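Long-range contacts in dimethylsulfoniopropionate lyase (Roseovarius nubinhibens, PDB 4B29), which probably cleaves dimethylsulfoniopropionate to release dimethyl sulfide, as a zinc-binding lyase of the cupin type: residues D54-R60 and S124-T129; S23-L28 and A91-V96. All blocks are in the same frame, centred on the assembly; numbering follows the deposited sequence.

Contact 1 of 2, residues D54-R60 and S124-T129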
loop_
_atom_site.group_PDB
_atom_site.type_symbol
_atom_site.label_atom_id
_atom_site.label_comp_id
_atom_site.label_asym_id
_atom_site.label_seq_id
_atom_site.Cartn_x
_atom_site.Cartn_y
_atom_site.Cartn_z
ATOM N N ASP A 54 7.320 -13.384 13.830
ATOM C CA ASP A 54 6.669 -13.019 15.087
ATOM C C ASP A 54 5.376 -12.209 14.952
ATOM O O ASP A 54 4.975 -11.533 15.890
ATOM C CB ASP A 54 7.658 -12.286 15.987
ATOM C CG ASP A 54 8.104 -10.955 15.408
ATOM O OD1 ASP A 54 7.697 -10.592 14.267
ATOM O OD2 ASP A 54 8.868 -10.242 16.101
ATOM N N LEU A 55 4.750 -12.207 13.782
ATOM C CA LEU A 55 3.555 -11.374 13.589
ATOM C C LEU A 55 2.426 -11.876 14.504
ATOM O O LEU A 55 2.204 -13.110 14.580
ATOM C CB LEU A 55 3.075 -11.440 12.117
ATOM C CG LEU A 55 3.980 -10.697 11.126
ATOM C CD1 LEU A 55 3.727 -11.342 9.741
ATOM C CD2 LEU A 55 3.489 -9.333 11.121
ATOM N N ARG A 56 1.821 -10.936 15.214
ATOM C CA ARG A 56 0.764 -11.243 16.226
ATOM C C ARG A 56 -0.489 -10.438 15.898
ATOM O O ARG A 56 -0.442 -9.213 15.799
ATOM C CB ARG A 56 1.171 -10.690 17.649
ATOM C CG ARG A 56 2.377 -11.233 18.357
ATOM C CD ARG A 56 2.368 -12.761 18.471
ATOM N NE ARG A 56 3.750 -13.220 18.705
ATOM C CZ ARG A 56 4.313 -14.269 18.115
ATOM N NH1 ARG A 56 3.623 -15.034 17.261
ATOM N NH2 ARG A 56 5.569 -14.574 18.420
ATOM N N TRP A 57 -1.644 -11.117 15.874
ATOM C CA TRP A 57 -2.936 -10.430 15.769
ATOM C C TRP A 57 -3.084 -9.311 16.784
ATOM O O TRP A 57 -2.877 -9.558 17.983
ATOM C CB TRP A 57 -4.045 -11.476 15.987
ATOM C CG TRP A 57 -5.403 -10.879 16.076
ATOM C CD1 TRP A 57 -6.206 -10.793 17.219
ATOM C CD2 TRP A 57 -6.163 -10.283 15.006
ATOM N NE1 TRP A 57 -7.398 -10.199 16.903
ATOM C CE2 TRP A 57 -7.419 -9.902 15.552
ATOM C CE3 TRP A 57 -5.919 -10.078 13.612
ATOM C CZ2 TRP A 57 -8.439 -9.298 14.776
ATOM C CZ3 TRP A 57 -6.942 -9.474 12.828
ATOM C CH2 TRP A 57 -8.176 -9.079 13.414
ATOM N N ALA A 58 -3.381 -8.088 16.339
ATOM C CA ALA A 58 -3.402 -6.908 17.206
ATOM C C ALA A 58 -4.780 -6.610 17.802
ATOM O O ALA A 58 -4.887 -5.752 18.701
ATOM C CB ALA A 58 -2.952 -5.651 16.443
ATOM N N ASP A 59 -5.805 -7.217 17.196
ATOM C CA ASP A 59 -7.219 -6.854 17.436
ATOM C C ASP A 59 -7.495 -5.350 17.288
ATOM O O ASP A 59 -8.161 -4.724 18.110
ATOM C CB ASP A 59 -7.688 -7.357 18.802
ATOM C CG ASP A 59 -9.191 -7.717 18.779
ATOM O OD1 ASP A 59 -9.537 -8.777 18.163
ATOM O OD2 ASP A 59 -9.952 -6.957 19.423
ATOM N N ARG A 60 -6.998 -4.787 16.183
ATOM C CA ARG A 60 -7.216 -3.381 15.928
ATOM C C ARG A 60 -8.592 -3.252 15.242
ATOM O O ARG A 60 -8.830 -3.989 14.287
ATOM C CB ARG A 60 -6.099 -2.900 14.969
ATOM C CG ARG A 60 -6.239 -1.397 14.679
ATOM C CD ARG A 60 -5.126 -0.863 13.771
ATOM N NE ARG A 60 -3.910 -1.282 14.424
ATOM C CZ ARG A 60 -3.245 -0.561 15.320
ATOM N NH1 ARG A 60 -3.610 0.689 15.578
ATOM N NH2 ARG A 60 -2.171 -1.116 15.916
ATOM N N SER A 124 2.160 -0.651 14.171
ATOM C CA SER A 124 0.717 -0.363 14.403
ATOM C C SER A 124 -0.181 -1.030 13.344
ATOM O O SER A 124 -1.219 -0.465 12.928
ATOM C CB SER A 124 0.414 1.117 14.577
ATOM O OG SER A 124 1.100 1.934 13.716
ATOM N N GLY A 125 0.235 -2.209 12.938
ATOM C CA GLY A 125 -0.487 -2.998 11.939
ATOM C C GLY A 125 -1.682 -3.729 12.540
ATOM O O GLY A 125 -1.877 -3.794 13.782
ATOM N N HIS A 126 -2.503 -4.316 11.680
ATOM C CA HIS A 126 -3.469 -5.302 12.169
ATOM C C HIS A 126 -2.757 -6.548 12.702
ATOM O O HIS A 126 -3.347 -7.296 13.517
ATOM C CB HIS A 126 -4.428 -5.664 11.024
ATOM C CG HIS A 126 -5.418 -4.585 10.787
ATOM N ND1 HIS A 126 -6.540 -4.441 11.583
ATOM C CD2 HIS A 126 -5.399 -3.515 9.959
ATOM C CE1 HIS A 126 -7.195 -3.353 11.214
ATOM N NE2 HIS A 126 -6.523 -2.774 10.233
ATOM N N PHE A 127 -1.513 -6.779 12.270
ATOM C CA PHE A 127 -0.663 -7.739 12.927
ATOM C C PHE A 127 0.573 -6.990 13.358
ATOM O O PHE A 127 1.097 -6.164 12.622
ATOM C CB PHE A 127 -0.276 -8.844 11.952
ATOM C CG PHE A 127 -1.487 -9.623 11.492
ATOM C CD1 PHE A 127 -2.215 -9.192 10.379
ATOM C CD2 PHE A 127 -1.897 -10.746 12.194
ATOM C CE1 PHE A 127 -3.385 -9.900 9.979
ATOM C CE2 PHE A 127 -3.048 -11.486 11.780
ATOM C CZ PHE A 127 -3.771 -11.051 10.682
ATOM N N LEU A 128 0.968 -7.202 14.614
ATOM C CA LEU A 128 2.096 -6.438 15.183
ATOM C C LEU A 128 3.415 -7.140 14.951
ATOM O O LEU A 128 3.551 -8.379 15.113
ATOM C CB LEU A 128 1.890 -6.255 16.720
ATOM C CG LEU A 128 0.611 -5.531 17.156
ATOM C CD1 LEU A 128 0.631 -5.348 18.714
ATOM C CD2 LEU A 128 0.349 -4.123 16.437
ATOM N N THR A 129 4.409 -6.321 14.553
ATOM C CA THR A 129 5.802 -6.763 14.480
ATOM C C THR A 129 6.647 -5.489 14.451
ATOM O O THR A 129 6.181 -4.415 14.038
ATOM C CB THR A 129 6.107 -7.616 13.234
ATOM O OG1 THR A 129 7.485 -8.024 13.249
ATOM C CG2 THR A 129 5.797 -6.804 11.940
HETATM O O HOH W 1 9.348 -7.787 16.036
HETATM O O HOH W 2 -6.042 -6.437 14.065
#

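Contact 2 of 2, residues S23-L28 and A91-V96. With PO4 (phosphate ion), chain D; PO4 (phosphate ion), chain C.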
loop_
_atom_site.group_PDB
_atom_site.type_symbol
_atom_site.label_atom_id
_atom_site.label_comp_id
_atom_site.label_asym_id
_atom_site.label_seq_id
_atom_site.Cartn_x
_atom_site.Cartn_y
_atom_site.Cartn_z
ATOM N N SER A 23 -16.480 -12.252 9.927
ATOM C CA SER A 23 -15.309 -12.177 10.892
ATOM C C SER A 23 -14.160 -11.377 10.283
ATOM O O SER A 23 -13.566 -11.782 9.225
ATOM C CB SER A 23 -14.829 -13.559 11.359
ATOM O OG SER A 23 -13.568 -13.528 12.084
ATOM N N GLY A 24 -13.887 -10.237 10.933
ATOM C CA GLY A 24 -12.688 -9.403 10.622
ATOM C C GLY A 24 -11.433 -10.220 10.810
ATOM O O GLY A 24 -10.531 -10.225 9.953
ATOM N N ARG A 25 -11.366 -10.966 11.918
ATOM C CA ARG A 25 -10.158 -11.761 12.172
ATOM C C ARG A 25 -9.873 -12.770 11.051
ATOM O O ARG A 25 -8.728 -12.946 10.598
ATOM C CB ARG A 25 -10.245 -12.429 13.578
ATOM C CG ARG A 25 -8.998 -13.177 13.973
ATOM C CD ARG A 25 -9.232 -14.065 15.262
ATOM N NE ARG A 25 -9.590 -13.249 16.440
ATOM C CZ ARG A 25 -8.846 -13.224 17.569
ATOM N NH1 ARG A 25 -7.680 -13.886 17.618
ATOM N NH2 ARG A 25 -9.266 -12.514 18.619
ATOM N N ALA A 26 -10.918 -13.428 10.556
ATOM C CA ALA A 26 -10.697 -14.428 9.543
ATOM C C ALA A 26 -10.254 -13.774 8.202
ATOM O O ALA A 26 -9.386 -14.305 7.525
ATOM C CB ALA A 26 -12.023 -15.251 9.315
ATOM N N ALA A 27 -10.889 -12.668 7.866
ATOM C CA ALA A 27 -10.639 -11.961 6.567
ATOM C C ALA A 27 -9.190 -11.423 6.625
ATOM O O ALA A 27 -8.461 -11.527 5.639
ATOM C CB ALA A 27 -11.599 -10.833 6.366
ATOM N N LEU A 28 -8.789 -10.865 7.776
ATOM C CA LEU A 28 -7.416 -10.296 7.871
ATOM C C LEU A 28 -6.376 -11.379 7.929
ATOM O O LEU A 28 -5.263 -11.204 7.424
ATOM C CB LEU A 28 -7.269 -9.345 9.062
ATOM C CG LEU A 28 -8.210 -8.111 8.947
ATOM C CD1 LEU A 28 -7.880 -7.092 9.960
ATOM C CD2 LEU A 28 -8.312 -7.492 7.589
ATOM N N ALA A 91 -11.909 -8.210 0.142
ATOM C CA ALA A 91 -12.679 -8.874 1.225
ATOM C C ALA A 91 -12.318 -8.299 2.599
ATOM O O ALA A 91 -13.177 -8.252 3.502
ATOM C CB ALA A 91 -12.468 -10.382 1.205
ATOM N N ALA A 92 -11.066 -7.849 2.760
ATOM C CA ALA A 92 -10.618 -7.202 4.003
ATOM C C ALA A 92 -11.075 -5.784 4.182
ATOM O O ALA A 92 -11.015 -5.241 5.272
ATOM C CB ALA A 92 -9.044 -7.237 4.083
ATOM N N ALA A 93 -11.479 -5.122 3.093
ATOM C CA ALA A 93 -11.709 -3.689 3.152
ATOM C C ALA A 93 -12.660 -3.212 4.261
ATOM O O ALA A 93 -12.416 -2.177 4.842
ATOM C CB ALA A 93 -12.121 -3.123 1.763
ATOM N N PRO A 94 -13.758 -3.956 4.530
ATOM C CA PRO A 94 -14.673 -3.489 5.601
ATOM C C PRO A 94 -14.173 -3.750 7.013
ATOM O O PRO A 94 -14.869 -3.427 7.983
ATOM C CB PRO A 94 -15.950 -4.351 5.393
ATOM C CG PRO A 94 -15.825 -4.957 4.039
ATOM C CD PRO A 94 -14.320 -5.082 3.759
ATOM N N HIS A 95 -12.966 -4.298 7.123
ATOM C CA HIS A 95 -12.437 -4.775 8.421
ATOM C C HIS A 95 -11.151 -4.088 8.808
ATOM O O HIS A 95 -10.671 -4.299 9.929
ATOM C CB HIS A 95 -12.166 -6.261 8.341
ATOM C CG HIS A 95 -13.393 -7.061 8.049
ATOM N ND1 HIS A 95 -14.464 -7.109 8.925
ATOM C CD2 HIS A 95 -13.735 -7.815 6.981
ATOM C CE1 HIS A 95 -15.417 -7.866 8.401
ATOM N NE2 HIS A 95 -14.997 -8.319 7.228
ATOM N N VAL A 96 -10.584 -3.286 7.912
ATOM C CA VAL A 96 -9.296 -2.652 8.231
ATOM C C VAL A 96 -9.446 -1.257 8.749
ATOM O O VAL A 96 -10.496 -0.601 8.584
ATOM C CB VAL A 96 -8.315 -2.657 7.017
ATOM C CG1 VAL A 96 -8.009 -4.088 6.558
ATOM C CG2 VAL A 96 -8.873 -1.815 5.869
HETATM P P PO4 D . -14.348 -9.382 14.102
HETATM O O1 PO4 D . -15.269 -9.556 12.917
HETATM O O2 PO4 D . -15.216 -9.628 15.342
HETATM O O3 PO4 D . -13.128 -10.315 14.077
HETATM O O4 PO4 D . -13.829 -7.958 14.206
HETATM P P PO4 C . -12.446 -10.686 17.537
HETATM O O1 PO4 C . -13.973 -10.631 17.448
HETATM O O2 PO4 C . -11.964 -11.568 18.625
HETATM O O3 PO4 C . -11.904 -11.327 16.272
HETATM O O4 PO4 C . -12.010 -9.279 17.829
#

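Contact 1 of 2, residues D54-R60 and S124-T129
D54 meets T129 at the start of the pairing: the T129 hydroxyl OG1 donates to D54 OD1 over 2.8 Å, reaching the oxygen on its syn side, and a water donates to OD2 of the same carboxylate. Aspartate suits this spot because its two oxygens can accept from the hydroxyl and the water at once; CG folded between the backbone N and the carbonyl carbon (chi1 65°) turns the group to them. L55 follows with a branched apolar tip, its CD2 lying 3.5 Å from T129 CG2 and also against CB of F127. R56 pairs with L128 as an antiparallel hydrogen-bonded pair; the bond from L128 N to R56 O is 2.7 Å long and nearly straight (167°). Its neighbour W57 forms the non-hydrogen-bonded pair with F127, and the indole turns an edge to the phenyl face in an offset T-shaped stack, planes at 65°, with W57 CE3 3.7 Å from F127 CE2. A58 donates its N to H126 O at 2.9 Å, and its small methyl fits against L128 CG. R60, bent at chi3, lays one face of its guanidinium under S124 O, while NE and NH2 make weak bonds to G125 O. Its backbone N also shares a water with H126 O and ND1, and H126 NE2 accepts a hydrogen bond from E97 N. The two strands end the large mixed sheet of this cupin: 56-57 is its outermost strand, 127-128 lies between it and strand 115-122, and helix 24-41 packs on F127 through L32.

Contact 2 of 2, residues S23-L28 and A91-V96
H95, L28 and A27 supply most of the surface buried where the first turn of helix 24-41 meets the end of helix 83-92 and the loop after it. The imidazole of H95 lies flat against the start of the first helix: G24 CA sits over one ring face, 3.7 Å from the centroid and 25° off the normal, a CH-pi contact. With CG anti to its carbonyl carbon (chi1 -61°), the H95 ring is carried toward G24. Glycine suits position 24, since a CB there would lie close to H95 ND1 and run into a phosphate, probably from the crystallisation liquor. R25 N gives this phosphate a hydrogen bond at O3 (2.9 Å); that from G24 N to O1 is modelled very short, so its length is doubtful. These are amides of a helix's first turn, the usual site for an anion because the helix N-terminus offers N-H groups not used inside the helix. S23 helps to shape this start: its OG accepts from A26 N at 3.1 Å, an ST motif. The CB of R25 is directed away from 91-96, and its guanidinium binds a second phosphate in its plane, with NE and NH2 bonding two different oxygens, NE to O3 at a nearly straight 171°. One turn on from G24, A27 puts its methyl 3.7 Å from H95 CD2; a small residue suits the close approach of the backbones here, for A27 and A92 have their CA atoms 5.4 Å apart. L28 reaches further with a branched tip. Its CD2 rests on A92 CB and V96 CG1 together, 3.6 Å from each, while CD1 lies by H95 O. Beyond the two segments, the backbone of V96 is hydrogen-bonded to that of H63.

In the fold
Contacts 1 and 2 lie side by side on the same side of the chain's centre, their centres about 13 Å apart, and their segments alternate along the sequence. They meet directly: H126 ND1 is 3.4 Å from L28 CD1 and H126 NE2 is 3.4 Å from V96 CA, so H126 of contact 1 packs against both segments of contact 2. F127 joins in with its ring, CE1 lying 3.4 Å from L28 O, and W57 touches R25. Both contacts lie away from the zinc site of H150, E154 and H189. The bound nickel ion is about 12 Å from the side chains of R60 and V96, one from each contact.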